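455aa long hypothetical phospho-sugar mutase (Sulfolobus tokodaii, PDB 2F7L) interconverts the 6-phosphates and 1-phosphates of glucosamine and galactosamine, a magnesium-dependent step in making UDP-N-acetylglucosamine and UDP-N-acetylgalactosamine. Local coordinates at residues Val23-Phe34 with Asn104-Asp112; Glu67-Ala78 with Val145-Tyr155. All coordinates share one frame; numbering follows the deposited sequence.

Contact 1: Val23-Phe34 with Asn104-Asp112; sequences VLKLSKAIGTFF and NGIKVVDKD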
loop_
_atom_site.group_PDB
_atom_site.type_symbol
_atom_site.label_atom_id
_atom_site.label_comp_id
_atom_site.label_asym_id
_atom_site.label_seq_id
_atom_site.Cartn_x
_atom_site.Cartn_y
_atom_site.Cartn_z
ATOM N N VAL A 23 -5.378 -18.232 14.213
ATOM C CA VAL A 23 -5.589 -16.857 14.618
ATOM C C VAL A 23 -5.733 -16.797 16.135
ATOM O O VAL A 23 -5.299 -15.852 16.782
ATOM C CB VAL A 23 -6.846 -16.272 13.929
ATOM C CG1 VAL A 23 -7.190 -14.886 14.522
ATOM C CG2 VAL A 23 -6.611 -16.180 12.417
ATOM N N LEU A 24 -6.337 -17.807 16.725
ATOM C CA LEU A 24 -6.459 -17.768 18.165
ATOM C C LEU A 24 -5.062 -17.748 18.818
ATOM O O LEU A 24 -4.823 -16.980 19.766
ATOM C CB LEU A 24 -7.272 -18.962 18.687
ATOM C CG LEU A 24 -7.285 -19.060 20.222
ATOM C CD1 LEU A 24 -7.871 -17.787 20.820
ATOM C CD2 LEU A 24 -8.061 -20.279 20.653
ATOM N N LYS A 25 -4.148 -18.578 18.314
ATOM C CA LYS A 25 -2.795 -18.641 18.871
ATOM C C LYS A 25 -2.006 -17.366 18.577
ATOM O O LYS A 25 -1.326 -16.811 19.465
ATOM C CB LYS A 25 -2.057 -19.857 18.306
ATOM C CG LYS A 25 -0.873 -20.351 19.131
ATOM C CD LYS A 25 -0.659 -21.816 18.828
ATOM C CE LYS A 25 0.791 -22.117 18.525
ATOM N NZ LYS A 25 1.047 -23.570 18.307
ATOM N N LEU A 26 -2.113 -16.916 17.328
ATOM C CA LEU A 26 -1.447 -15.710 16.873
ATOM C C LEU A 26 -1.876 -14.504 17.730
ATOM O O LEU A 26 -1.108 -13.566 17.904
ATOM C CB LEU A 26 -1.787 -15.490 15.396
ATOM C CG LEU A 26 -0.927 -14.584 14.502
ATOM C CD1 LEU A 26 -1.697 -13.337 14.165
ATOM C CD2 LEU A 26 0.399 -14.238 15.179
ATOM N N SER A 27 -3.092 -14.563 18.281
ATOM C CA SER A 27 -3.674 -13.517 19.129
ATOM C C SER A 27 -3.158 -13.476 20.559
ATOM O O SER A 27 -3.147 -12.417 21.180
ATOM C CB SER A 27 -5.185 -13.684 19.200
ATOM O OG SER A 27 -5.764 -13.396 17.948
ATOM N N LYS A 28 -2.796 -14.640 21.099
ATOM C CA LYS A 28 -2.261 -14.722 22.452
ATOM C C LYS A 28 -0.835 -14.177 22.343
ATOM O O LYS A 28 -0.318 -13.523 23.259
ATOM C CB LYS A 28 -2.164 -16.174 22.935
ATOM C CG LYS A 28 -3.306 -17.095 22.592
ATOM C CD LYS A 28 -4.294 -17.202 23.717
ATOM C CE LYS A 28 -4.680 -18.644 23.952
ATOM N NZ LYS A 28 -3.638 -19.418 24.666
ATOM N N ALA A 29 -0.200 -14.482 21.215
ATOM C CA ALA A 29 1.163 -14.039 20.964
ATOM C C ALA A 29 1.189 -12.524 20.821
ATOM O O ALA A 29 1.981 -11.858 21.477
ATOM C CB ALA A 29 1.712 -14.706 19.697
ATOM N N ILE A 30 0.310 -11.986 19.975
ATOM C CA ILE A 30 0.247 -10.546 19.761
ATOM C C ILE A 30 -0.081 -9.861 21.072
ATOM O O ILE A 30 0.516 -8.842 21.415
ATOM C CB ILE A 30 -0.819 -10.167 18.706
ATOM C CG1 ILE A 30 -0.374 -10.658 17.321
ATOM C CG2 ILE A 30 -1.008 -8.649 18.669
ATOM C CD1 ILE A 30 -1.491 -10.675 16.266
ATOM N N GLY A 31 -1.017 -10.438 21.813
ATOM C CA GLY A 31 -1.401 -9.860 23.077
ATOM C C GLY A 31 -0.278 -9.931 24.092
ATOM O O GLY A 31 -0.036 -8.974 24.850
ATOM N N THR A 32 0.413 -11.063 24.126
ATOM C CA THR A 32 1.495 -11.199 25.062
ATOM C C THR A 32 2.576 -10.183 24.694
ATOM O O THR A 32 3.218 -9.599 25.565
ATOM C CB THR A 32 2.070 -12.611 25.030
ATOM O OG1 THR A 32 1.091 -13.534 25.525
ATOM C CG2 THR A 32 3.311 -12.681 25.869
ATOM N N PHE A 33 2.758 -9.965 23.398
ATOM C CA PHE A 33 3.743 -9.024 22.886
ATOM C C PHE A 33 3.494 -7.569 23.312
ATOM O O PHE A 33 4.424 -6.824 23.615
ATOM C CB PHE A 33 3.746 -9.107 21.371
ATOM C CG PHE A 33 4.466 -7.983 20.708
ATOM C CD1 PHE A 33 5.855 -7.960 20.665
ATOM C CD2 PHE A 33 3.750 -6.948 20.094
ATOM C CE1 PHE A 33 6.530 -6.932 20.018
ATOM C CE2 PHE A 33 4.422 -5.904 19.438
ATOM C CZ PHE A 33 5.812 -5.900 19.403
ATOM N N PHE A 34 2.229 -7.160 23.304
ATOM C CA PHE A 34 1.865 -5.800 23.693
ATOM C C PHE A 34 1.837 -5.657 25.217
ATOM O O PHE A 34 1.987 -4.560 25.737
ATOM C CB PHE A 34 0.489 -5.420 23.126
ATOM C CG PHE A 34 0.499 -5.015 21.681
ATOM C CD1 PHE A 34 1.172 -3.876 21.268
ATOM C CD2 PHE A 34 -0.236 -5.744 20.734
ATOM C CE1 PHE A 34 1.118 -3.446 19.932
ATOM C CE2 PHE A 34 -0.302 -5.332 19.386
ATOM C CZ PHE A 34 0.381 -4.171 18.986
ATOM N N ASN A 104 -7.596 -13.883 3.695
ATOM C CA ASN A 104 -7.772 -12.966 4.805
ATOM C C ASN A 104 -6.519 -13.118 5.645
ATOM O O ASN A 104 -5.775 -14.059 5.442
ATOM C CB ASN A 104 -9.025 -13.272 5.600
ATOM C CG ASN A 104 -9.660 -12.008 6.165
ATOM O OD1 ASN A 104 -10.862 -11.964 6.447
ATOM N ND2 ASN A 104 -8.853 -10.980 6.334
ATOM N N GLY A 105 -6.253 -12.193 6.552
ATOM C CA GLY A 105 -5.051 -12.312 7.347
ATOM C C GLY A 105 -4.975 -11.408 8.559
ATOM O O GLY A 105 -5.959 -10.793 8.974
ATOM N N ILE A 106 -3.796 -11.314 9.140
ATOM C CA ILE A 106 -3.645 -10.493 10.305
ATOM C C ILE A 106 -2.535 -9.514 10.121
ATOM O O ILE A 106 -1.422 -9.904 9.808
ATOM C CB ILE A 106 -3.297 -11.335 11.527
ATOM C CG1 ILE A 106 -4.390 -12.374 11.786
ATOM C CG2 ILE A 106 -3.103 -10.437 12.728
ATOM C CD1 ILE A 106 -5.669 -11.792 12.313
ATOM N N LYS A 107 -2.838 -8.234 10.285
ATOM C CA LYS A 107 -1.826 -7.186 10.216
ATOM C C LYS A 107 -1.740 -6.694 11.664
ATOM O O LYS A 107 -2.738 -6.702 12.401
ATOM C CB LYS A 107 -2.275 -6.031 9.317
ATOM C CG LYS A 107 -1.724 -6.073 7.898
ATOM C CD LYS A 107 -2.145 -4.845 7.096
ATOM C CE LYS A 107 -1.778 -4.977 5.608
ATOM N NZ LYS A 107 -2.419 -3.945 4.687
ATOM N N VAL A 108 -0.556 -6.313 12.109
ATOM C CA VAL A 108 -0.478 -5.793 13.460
ATOM C C VAL A 108 0.262 -4.472 13.421
ATOM O O VAL A 108 1.395 -4.396 12.958
ATOM C CB VAL A 108 0.165 -6.829 14.467
ATOM C CG1 VAL A 108 0.532 -8.100 13.738
ATOM C CG2 VAL A 108 1.321 -6.226 15.214
ATOM N N VAL A 109 -0.425 -3.423 13.865
ATOM C CA VAL A 109 0.149 -2.095 13.888
ATOM C C VAL A 109 0.619 -1.688 15.270
ATOM O O VAL A 109 -0.111 -1.789 16.249
ATOM C CB VAL A 109 -0.841 -1.047 13.335
ATOM C CG1 VAL A 109 -2.208 -1.647 13.216
ATOM C CG2 VAL A 109 -0.861 0.184 14.216
ATOM N N ASP A 110 1.862 -1.229 15.327
ATOM C CA ASP A 110 2.482 -0.793 16.571
ATOM C C ASP A 110 2.044 0.592 17.048
ATOM O O ASP A 110 1.253 1.278 16.403
ATOM C CB ASP A 110 4.006 -0.821 16.438
ATOM C CG ASP A 110 4.703 -0.625 17.762
ATOM O OD1 ASP A 110 4.645 -1.526 18.612
ATOM O OD2 ASP A 110 5.304 0.449 17.963
ATOM N N LYS A 111 2.583 0.971 18.202
ATOM C CA LYS A 111 2.305 2.234 18.898
ATOM C C LYS A 111 2.308 3.486 18.032
ATOM O O LYS A 111 1.541 4.404 18.275
ATOM C CB LYS A 111 3.324 2.383 20.028
ATOM C CG LYS A 111 3.147 3.566 20.935
ATOM C CD LYS A 111 4.013 3.444 22.219
ATOM C CE LYS A 111 5.503 3.796 22.024
ATOM N NZ LYS A 111 6.287 2.811 21.239
ATOM N N ASP A 112 3.168 3.505 17.016
ATOM C CA ASP A 112 3.316 4.646 16.112
ATOM C C ASP A 112 2.333 4.748 14.932
ATOM O O ASP A 112 2.347 5.733 14.204
ATOM C CB ASP A 112 4.776 4.704 15.602
ATOM C CG ASP A 112 5.248 3.390 14.937
ATOM O OD1 ASP A 112 6.466 3.283 14.621
ATOM O OD2 ASP A 112 4.412 2.473 14.721
#

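Contact 2: Glu67-Ala78 with Val145-Tyr155; sequences EVYDGGMAPTPA and VKREDRVISTY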
loop_
_atom_site.group_PDB
_atom_site.type_symbol
_atom_site.label_atom_id
_atom_site.label_comp_id
_atom_site.label_asym_id
_atom_site.label_seq_id
_atom_site.Cartn_x
_atom_site.Cartn_y
_atom_site.Cartn_z
ATOM N N GLU A 67 -6.716 -4.932 26.999
ATOM C CA GLU A 67 -7.972 -4.189 27.116
ATOM C C GLU A 67 -8.375 -3.983 25.660
ATOM O O GLU A 67 -7.810 -3.129 24.981
ATOM C CB GLU A 67 -7.753 -2.829 27.808
ATOM C CG GLU A 67 -9.047 -2.257 28.437
ATOM C CD GLU A 67 -9.100 -0.720 28.507
ATOM O OE1 GLU A 67 -10.205 -0.177 28.726
ATOM O OE2 GLU A 67 -8.051 -0.051 28.352
ATOM N N VAL A 68 -9.339 -4.759 25.183
ATOM C CA VAL A 68 -9.759 -4.710 23.785
ATOM C C VAL A 68 -10.791 -3.684 23.296
ATOM O O VAL A 68 -11.828 -3.495 23.910
ATOM C CB VAL A 68 -10.283 -6.094 23.358
ATOM C CG1 VAL A 68 -10.635 -6.082 21.885
ATOM C CG2 VAL A 68 -9.252 -7.159 23.659
ATOM N N TYR A 69 -10.509 -3.057 22.156
ATOM C CA TYR A 69 -11.432 -2.108 21.529
ATOM C C TYR A 69 -11.788 -2.516 20.093
ATOM O O TYR A 69 -10.926 -2.849 19.280
ATOM C CB TYR A 69 -10.850 -0.708 21.483
ATOM C CG TYR A 69 -10.793 -0.051 22.820
ATOM C CD1 TYR A 69 -9.852 -0.455 23.763
ATOM C CD2 TYR A 69 -11.689 0.966 23.157
ATOM C CE1 TYR A 69 -9.798 0.129 25.001
ATOM C CE2 TYR A 69 -11.644 1.561 24.401
ATOM C CZ TYR A 69 -10.693 1.139 25.320
ATOM O OH TYR A 69 -10.595 1.732 26.559
ATOM N N ASP A 70 -13.075 -2.438 19.790
ATOM C CA ASP A 70 -13.613 -2.792 18.485
ATOM C C ASP A 70 -13.915 -1.551 17.621
ATOM O O ASP A 70 -14.790 -0.744 17.948
ATOM C CB ASP A 70 -14.901 -3.571 18.691
ATOM C CG ASP A 70 -15.219 -4.488 17.538
ATOM O OD1 ASP A 70 -15.264 -4.022 16.376
ATOM O OD2 ASP A 70 -15.439 -5.689 17.808
ATOM N N GLY A 71 -13.210 -1.420 16.505
ATOM C CA GLY A 71 -13.429 -0.293 15.627
ATOM C C GLY A 71 -14.201 -0.647 14.374
ATOM O O GLY A 71 -14.284 0.167 13.469
ATOM N N GLY A 72 -14.780 -1.841 14.310
ATOM C CA GLY A 72 -15.531 -2.238 13.125
ATOM C C GLY A 72 -14.770 -2.249 11.800
ATOM O O GLY A 72 -13.546 -2.412 11.766
ATOM N N MET A 73 -15.496 -2.079 10.696
ATOM C CA MET A 73 -14.894 -2.068 9.361
ATOM C C MET A 73 -14.320 -0.717 8.931
ATOM O O MET A 73 -14.998 0.307 9.027
ATOM C CB MET A 73 -15.909 -2.494 8.310
ATOM C CG MET A 73 -16.365 -3.910 8.410
ATOM S SD MET A 73 -17.396 -4.309 6.978
ATOM C CE MET A 73 -19.045 -3.866 7.714
ATOM N N ALA A 74 -13.089 -0.711 8.427
ATOM C CA ALA A 74 -12.512 0.546 7.989
ATOM C C ALA A 74 -11.261 0.355 7.172
ATOM O O ALA A 74 -10.692 -0.722 7.154
ATOM C CB ALA A 74 -12.190 1.413 9.206
ATOM N N PRO A 75 -10.856 1.382 6.423
ATOM C CA PRO A 75 -9.627 1.235 5.647
ATOM C C PRO A 75 -8.499 1.043 6.686
ATOM O O PRO A 75 -8.618 1.504 7.836
ATOM C CB PRO A 75 -9.526 2.582 4.926
ATOM C CG PRO A 75 -10.916 2.896 4.644
ATOM C CD PRO A 75 -11.655 2.514 5.915
ATOM N N THR A 76 -7.420 0.360 6.299
ATOM C CA THR A 76 -6.299 0.155 7.225
ATOM C C THR A 76 -5.664 1.493 7.615
ATOM O O THR A 76 -5.364 1.710 8.788
ATOM C CB THR A 76 -5.244 -0.819 6.637
ATOM O OG1 THR A 76 -5.839 -2.114 6.505
ATOM C CG2 THR A 76 -4.041 -0.938 7.544
ATOM N N PRO A 77 -5.463 2.405 6.642
ATOM C CA PRO A 77 -4.876 3.710 6.967
ATOM C C PRO A 77 -5.735 4.361 8.075
ATOM O O PRO A 77 -5.205 5.051 8.962
ATOM C CB PRO A 77 -5.004 4.506 5.661
ATOM C CG PRO A 77 -5.170 3.505 4.608
ATOM C CD PRO A 77 -5.936 2.378 5.246
ATOM N N ALA A 78 -7.053 4.150 7.992
ATOM C CA ALA A 78 -8.002 4.681 8.969
ATOM C C ALA A 78 -7.800 4.084 10.367
ATOM O O ALA A 78 -7.729 4.815 11.361
ATOM C CB ALA A 78 -9.422 4.415 8.508
ATOM N N VAL A 145 -15.110 -6.226 25.875
ATOM C CA VAL A 145 -14.459 -5.455 24.829
ATOM C C VAL A 145 -15.311 -4.199 24.656
ATOM O O VAL A 145 -16.533 -4.257 24.661
ATOM C CB VAL A 145 -14.327 -6.249 23.476
ATOM C CG1 VAL A 145 -14.539 -7.715 23.720
ATOM C CG2 VAL A 145 -15.269 -5.712 22.429
ATOM N N LYS A 146 -14.642 -3.064 24.546
ATOM C CA LYS A 146 -15.301 -1.791 24.386
ATOM C C LYS A 146 -15.458 -1.444 22.899
ATOM O O LYS A 146 -14.815 -2.036 22.041
ATOM C CB LYS A 146 -14.479 -0.716 25.106
ATOM C CG LYS A 146 -14.363 -0.911 26.634
ATOM C CD LYS A 146 -13.375 0.090 27.259
ATOM C CE LYS A 146 -13.362 0.074 28.801
ATOM N NZ LYS A 146 -12.989 -1.213 29.467
ATOM N N ARG A 147 -16.344 -0.507 22.590
ATOM C CA ARG A 147 -16.531 -0.091 21.215
ATOM C C ARG A 147 -15.761 1.207 20.984
ATOM O O ARG A 147 -15.604 2.021 21.892
ATOM C CB ARG A 147 -18.020 0.119 20.905
ATOM C CG ARG A 147 -18.807 -1.181 20.747
ATOM C CD ARG A 147 -20.286 -1.042 21.159
ATOM N NE ARG A 147 -20.443 -0.497 22.517
ATOM C CZ ARG A 147 -21.608 -0.307 23.138
ATOM N NH1 ARG A 147 -22.753 -0.625 22.536
ATOM N NH2 ARG A 147 -21.627 0.221 24.355
ATOM N N GLU A 148 -15.281 1.370 19.752
ATOM C CA GLU A 148 -14.536 2.538 19.295
ATOM C C GLU A 148 -15.224 3.116 18.047
ATOM O O GLU A 148 -15.047 2.605 16.921
ATOM C CB GLU A 148 -13.110 2.133 18.959
ATOM C CG GLU A 148 -12.329 3.235 18.302
ATOM C CD GLU A 148 -12.475 4.552 19.029
ATOM O OE1 GLU A 148 -13.509 5.220 18.856
ATOM O OE2 GLU A 148 -11.558 4.919 19.781
ATOM N N ASP A 149 -16.001 4.186 18.239
ATOM C CA ASP A 149 -16.739 4.793 17.125
ATOM C C ASP A 149 -16.127 6.014 16.495
ATOM O O ASP A 149 -16.815 6.713 15.796
ATOM C CB ASP A 149 -18.159 5.178 17.551
ATOM C CG ASP A 149 -19.034 3.982 17.856
ATOM O OD1 ASP A 149 -20.128 4.179 18.442
ATOM O OD2 ASP A 149 -18.639 2.844 17.503
ATOM N N ARG A 150 -14.856 6.293 16.705
ATOM C CA ARG A 150 -14.293 7.500 16.115
ATOM C C ARG A 150 -13.385 7.290 14.933
ATOM O O ARG A 150 -12.998 8.263 14.294
ATOM C CB ARG A 150 -13.500 8.273 17.158
ATOM C CG ARG A 150 -14.288 8.610 18.386
ATOM C CD ARG A 150 -13.403 9.181 19.451
ATOM N NE ARG A 150 -12.489 8.207 20.034
ATOM C CZ ARG A 150 -11.571 8.545 20.931
ATOM N NH1 ARG A 150 -11.487 9.811 21.305
ATOM N NH2 ARG A 150 -10.728 7.654 21.444
ATOM N N VAL A 151 -13.055 6.038 14.622
ATOM C CA VAL A 151 -12.123 5.752 13.539
ATOM C C VAL A 151 -12.403 6.380 12.149
ATOM O O VAL A 151 -11.568 7.138 11.649
ATOM C CB VAL A 151 -11.848 4.208 13.470
ATOM C CG1 VAL A 151 -12.944 3.475 14.189
ATOM C CG2 VAL A 151 -11.704 3.742 12.049
ATOM N N ILE A 152 -13.542 6.107 11.523
ATOM C CA ILE A 152 -13.794 6.723 10.219
ATOM C C ILE A 152 -13.865 8.256 10.377
ATOM O O ILE A 152 -13.092 8.993 9.751
ATOM C CB ILE A 152 -15.131 6.258 9.586
ATOM C CG1 ILE A 152 -15.163 4.733 9.421
ATOM C CG2 ILE A 152 -15.314 6.929 8.243
ATOM C CD1 ILE A 152 -14.318 4.205 8.335
ATOM N N SER A 153 -14.788 8.733 11.211
ATOM C CA SER A 153 -14.933 10.174 11.410
ATOM C C SER A 153 -13.607 10.844 11.710
ATOM O O SER A 153 -13.313 11.882 11.119
ATOM C CB SER A 153 -15.922 10.506 12.541
ATOM O OG SER A 153 -15.294 10.521 13.823
ATOM N N THR A 154 -12.807 10.268 12.611
ATOM C CA THR A 154 -11.514 10.859 12.958
ATOM C C THR A 154 -10.595 10.898 11.736
ATOM O O THR A 154 -9.868 11.865 11.517
ATOM C CB THR A 154 -10.796 10.052 14.072
ATOM O OG1 THR A 154 -11.637 9.969 15.220
ATOM C CG2 THR A 154 -9.502 10.705 14.476
ATOM N N TYR A 155 -10.650 9.838 10.941
ATOM C CA TYR A 155 -9.830 9.689 9.748
ATOM C C TYR A 155 -10.137 10.751 8.705
ATOM O O TYR A 155 -9.241 11.468 8.259
ATOM C CB TYR A 155 -10.066 8.291 9.174
ATOM C CG TYR A 155 -9.311 7.917 7.923
ATOM C CD1 TYR A 155 -7.925 7.808 7.921
ATOM C CD2 TYR A 155 -10.003 7.586 6.757
ATOM C CE1 TYR A 155 -7.238 7.369 6.782
ATOM C CE2 TYR A 155 -9.351 7.152 5.622
ATOM C CZ TYR A 155 -7.961 7.035 5.631
ATOM O OH TYR A 155 -7.311 6.554 4.497
#

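Contact 1: Val23-Phe34 with Asn104-Asp112
Ile106 overlaps three side chains of helix 20-34 at once, those of Val23, Leu26 and Ile30. This is helix-on-sheet packing in the first alpha/beta/alpha domain of the phosphohexose mutase fold; helix 23-34 and strand 104-109 run parallel, their axes 1° apart in direction and 10.4 Å apart at closest approach. Ile106 and Val108 alternate onto the helix side of the strand, while Lys107 leaves it on the other face, and its NZ forms salt bridges with Asp8, Asp243 and Asp245. The branches of Ile106 divide the work. Ile106 CG2, anti to the backbone N, meets Leu26 CD1 at 3.5 Å. The same methyl lies 3.9 Å from Ile30 CD1, counted from Ile106 CG2. Ile106 CG1, beside the backbone N (chi1 -59°), carries Ile106 CD1 to Val23 CG1 at 4.1 Å. The Leu26 and Ile106 side chains run antiparallel alongside one another. Ile30 CD1 also reaches Val108 CG1, at 4.1 Å. Helices 50-63 and 118-130 flank the helix, touching Val23 and Leu26 respectively. At its C-terminal end the Phe34 ring receives Phe33 CD2 over the centre of one face, and the edge of the same ring brings Phe34 CZ to within 3.7 Å of Val109 O.

Contact 2: Glu67-Ala78 with Val145-Tyr155
The edge strand 146-147 joins the sheet of the first domain here, lying parallel to strand 67-73, and the chain then turns into helix 151-160, which packs on the start of helix 76-86. Three backbone bonds make the strand pairing: Lys146 N to Val68 O at 2.9 Å, Asp70 N to Lys146 O, and Glu148 N to Asp70 O. Beside them Lys146 runs along the Tyr69 ring, pointing the same way. Lys146 CB sits over one face of the Tyr69 ring, 4.1 Å from the centroid, and Lys146 CD is 3.3 Å from Tyr69 OH. A bend at chi4 (60°) then turns the amine into a salt bridge, Lys146 NZ to Glu67 OE1 3.1 Å, whose hydrogen bond is weak; Glu67 OE2 pairs with Lys39. Asp70 OD1 accepts from Gly72 N in an Asx turn, where the strand leaves its partner. Such a mixed sheet, layered with helices, is the core of the alpha/beta/alpha domains of phosphohexose mutases. Glu148, bent at chi2, brings OE1 to Arg150 N, while OE2 is hydrogen-bonded to Tyr88 OH. In the loop before helix 76-86, Ala74 CB packs on Val151 CG2 (3.7 Å) and Ile152 CD1 (3.6 Å). Farther along, the Tyr155 ring lies flat over Ala78; Ala78 CB stands above the centre of the Tyr155 ring, 3.6 Å from the centroid and 14° off the normal. Past Ala78, Tyr155 OH lies 3.3 Å from Pro77 CB and makes a weak hydrogen bond to Asp341.

Overall arrangement
Contacts 1 and 2 belong to one mixed sheet, their centres 16 Å apart. Contact 1 packs a helix on strand 103-109, next to the edge strand 10-13, whereas contact 2 adds strand 146-147 at the other edge. Along the chain the segments alternate, 23-34, 67-78, 104-112, 145-155. The two meet where Lys107 NZ lies 4.3 Å from Thr76 OG1. Both residues also reach Asp243, which with Asp241 and Asp245 probably binds magnesium, as inferred from relatives. Contact 2 comes close to this site through Thr76 and Pro77, whose side chain is about 4 Å from that of Asp245. The contact 1 strand reaches it through Lys107, while the Val109 side chain stays about 9 Å from that of Asp243.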